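Local atomic coordinates of 5,10-methylenetetrahydromethanopterin reductase (Methanopyrus kandleri, PDB entry 1EZW), a protein that catalyses the reversible, coenzyme F420-dependent reduction of methylenetetrahydromethanopterin to methyltetrahydromethanopterin, a step of methanogenesis from carbon dioxide. Residues E3-E9 / T320-S326. Numbering follows the deposited sequence.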
loop_
_atom_site.group_PDB
_atom_site.type_symbol
_atom_site.label_atom_id
_atom_site.label_comp_id
_atom_site.label_asym_id
_atom_site.label_seq_id
_atom_site.Cartn_x
_atom_site.Cartn_y
_atom_site.Cartn_z
ATOM N N GLU A 3 21.729 -21.039 9.649
ATOM C CA GLU A 3 20.982 -20.950 10.919
ATOM C C GLU A 3 19.545 -21.459 10.761
ATOM O O GLU A 3 18.992 -21.463 9.655
ATOM C CB GLU A 3 20.911 -19.503 11.416
ATOM C CG GLU A 3 22.248 -18.851 11.707
ATOM C CD GLU A 3 23.042 -19.603 12.747
ATOM O OE1 GLU A 3 22.477 -19.898 13.832
ATOM O OE2 GLU A 3 24.240 -19.890 12.488
ATOM N N VAL A 4 18.935 -21.868 11.870
ATOM C CA VAL A 4 17.559 -22.369 11.821
ATOM C C VAL A 4 16.562 -21.212 11.642
ATOM O O VAL A 4 16.696 -20.161 12.295
ATOM C CB VAL A 4 17.225 -23.143 13.085
ATOM C CG1 VAL A 4 15.795 -23.658 13.008
ATOM C CG2 VAL A 4 18.180 -24.367 13.198
ATOM N N SER A 5 15.598 -21.403 10.736
ATOM C CA SER A 5 14.588 -20.356 10.464
ATOM C C SER A 5 13.250 -20.997 10.149
ATOM O O SER A 5 13.159 -22.187 9.864
ATOM C CB SER A 5 14.986 -19.489 9.258
ATOM O OG SER A 5 14.980 -20.249 8.057
ATOM N N PHE A 6 12.197 -20.171 10.167
ATOM C CA PHE A 6 10.859 -20.646 9.846
ATOM C C PHE A 6 10.315 -19.871 8.639
ATOM O O PHE A 6 10.489 -18.655 8.546
ATOM C CB PHE A 6 9.927 -20.446 11.034
ATOM C CG PHE A 6 10.195 -21.420 12.152
ATOM C CD1 PHE A 6 11.286 -21.227 12.989
ATOM C CD2 PHE A 6 9.437 -22.566 12.264
ATOM C CE1 PHE A 6 11.632 -22.197 13.934
ATOM C CE2 PHE A 6 9.775 -23.564 13.219
ATOM C CZ PHE A 6 10.866 -23.361 14.033
ATOM N N GLY A 7 9.706 -20.594 7.729
ATOM C CA GLY A 7 9.110 -19.965 6.550
ATOM C C GLY A 7 7.639 -20.341 6.514
ATOM O O GLY A 7 7.173 -21.234 7.249
ATOM N N ILE A 8 6.886 -19.665 5.654
ATOM C CA ILE A 8 5.480 -19.970 5.489
ATOM C C ILE A 8 5.246 -20.029 3.993
ATOM O O ILE A 8 5.809 -19.225 3.244
ATOM C CB ILE A 8 4.574 -18.899 6.166
ATOM C CG1 ILE A 8 3.121 -19.349 6.015
ATOM C CG2 ILE A 8 4.824 -17.505 5.586
ATOM C CD1 ILE A 8 2.195 -18.585 6.886
ATOM N N GLU A 9 4.452 -21.004 3.565
ATOM C CA GLU A 9 4.156 -21.156 2.139
ATOM C C GLU A 9 2.656 -21.115 2.019
ATOM O O GLU A 9 1.942 -21.887 2.652
ATOM C CB GLU A 9 4.749 -22.483 1.605
ATOM C CG GLU A 9 4.275 -22.891 0.221
ATOM C CD GLU A 9 3.071 -23.795 0.289
ATOM O OE1 GLU A 9 3.160 -24.884 0.923
ATOM O OE2 GLU A 9 2.024 -23.427 -0.278
ATOM N N THR A 320 17.269 -26.908 7.841
ATOM C CA THR A 320 17.630 -25.673 8.497
ATOM C C THR A 320 16.505 -24.623 8.372
ATOM O O THR A 320 16.459 -23.698 9.142
ATOM C CB THR A 320 18.981 -25.084 7.991
ATOM O OG1 THR A 320 18.972 -24.968 6.558
ATOM C CG2 THR A 320 20.123 -26.018 8.409
ATOM N N GLN A 321 15.589 -24.802 7.416
ATOM C CA GLN A 321 14.435 -23.878 7.297
ATOM C C GLN A 321 13.186 -24.744 7.310
ATOM O O GLN A 321 13.022 -25.616 6.471
ATOM C CB GLN A 321 14.433 -23.027 5.986
ATOM C CG GLN A 321 13.143 -22.156 5.911
ATOM C CD GLN A 321 13.030 -21.249 4.683
ATOM O OE1 GLN A 321 11.897 -20.836 4.313
ATOM N NE2 GLN A 321 14.169 -20.898 4.072
ATOM N N VAL A 322 12.314 -24.539 8.297
ATOM C CA VAL A 322 11.087 -25.324 8.367
ATOM C C VAL A 322 9.987 -24.476 7.710
ATOM O O VAL A 322 9.655 -23.419 8.231
ATOM C CB VAL A 322 10.706 -25.608 9.817
ATOM C CG1 VAL A 322 9.396 -26.350 9.855
ATOM C CG2 VAL A 322 11.811 -26.498 10.459
ATOM N N VAL A 323 9.456 -24.923 6.577
ATOM C CA VAL A 323 8.420 -24.126 5.906
ATOM C C VAL A 323 7.071 -24.699 6.247
ATOM O O VAL A 323 6.735 -25.809 5.873
ATOM C CB VAL A 323 8.586 -24.111 4.365
ATOM C CG1 VAL A 323 7.513 -23.178 3.754
ATOM C CG2 VAL A 323 10.021 -23.571 3.991
ATOM N N VAL A 324 6.285 -23.891 6.942
ATOM C CA VAL A 324 4.953 -24.284 7.351
ATOM C C VAL A 324 4.051 -24.141 6.137
ATOM O O VAL A 324 3.871 -23.029 5.633
ATOM C CB VAL A 324 4.483 -23.333 8.469
ATOM C CG1 VAL A 324 2.996 -23.532 8.757
ATOM C CG2 VAL A 324 5.357 -23.532 9.733
ATOM N N GLY A 325 3.475 -25.245 5.688
ATOM C CA GLY A 325 2.590 -25.239 4.535
ATOM C C GLY A 325 1.240 -25.821 4.862
ATOM O O GLY A 325 1.011 -26.314 5.986
ATOM N N SER A 326 0.357 -25.780 3.865
ATOM C CA SER A 326 -1.012 -26.232 3.996
ATOM C C SER A 326 -1.125 -27.542 4.788
ATOM O O SER A 326 -0.407 -28.501 4.488
ATOM C CB SER A 326 -1.604 -26.414 2.596
ATOM O OG SER A 326 -2.974 -26.777 2.676
#
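V4 meets T320 where the first and last strands of the (beta/alpha)8 barrel come together: its CA-H points at T320 O, the same oxygen that accepts the amide of S5 (S5 N to T320 O 2.9 Å). From S5 to I8 the strands pair in parallel, opposite Q321 to V324; S5 and G7 each give and take a backbone bond and E9 N gives a last one, with T320, V322 and V324 as partners. S5 sends its hydroxyl to the barrel interior, where OG lies 3.4 Å from Q321 CG, alongside the methylene chain. That chain is extended, with CG opposite the backbone N (chi1 177°), and carries the amide past S5 to G7, placing OE1 3.7 Å from G7 CA. The amide is gripped at both ends, NE2 by D225 and OE1 by the indole N-H of W35. Shortening Q321 to an alanine is likely to leave D225 and W35 without these mates and to open a gap beside G7. On the outer face, the F6 ring lies next to V322, the two side chains leaving the sheet together, with F6 CE2 4.1 Å from V322 CB. G7, which has no side chain, leaves room for the Q321 amide. The bond from G7 N to V322 O is nearly straight at hydrogen (174°), yet the donor stands above the carbonyl plane. I8 brings CG1 to 3.8 Å from V324 O. E9 packs CB against V323 CG1 (3.6 Å), while its bent chain brings OE1 over G325 CA. This pairing of strands 5-10 and 321-324 closes the barrel. Strand 33-36 flanks the former and strand 225-229 the latter; outside, I311 of helix 304-316 covers F6 and V322, and L315 meets V4.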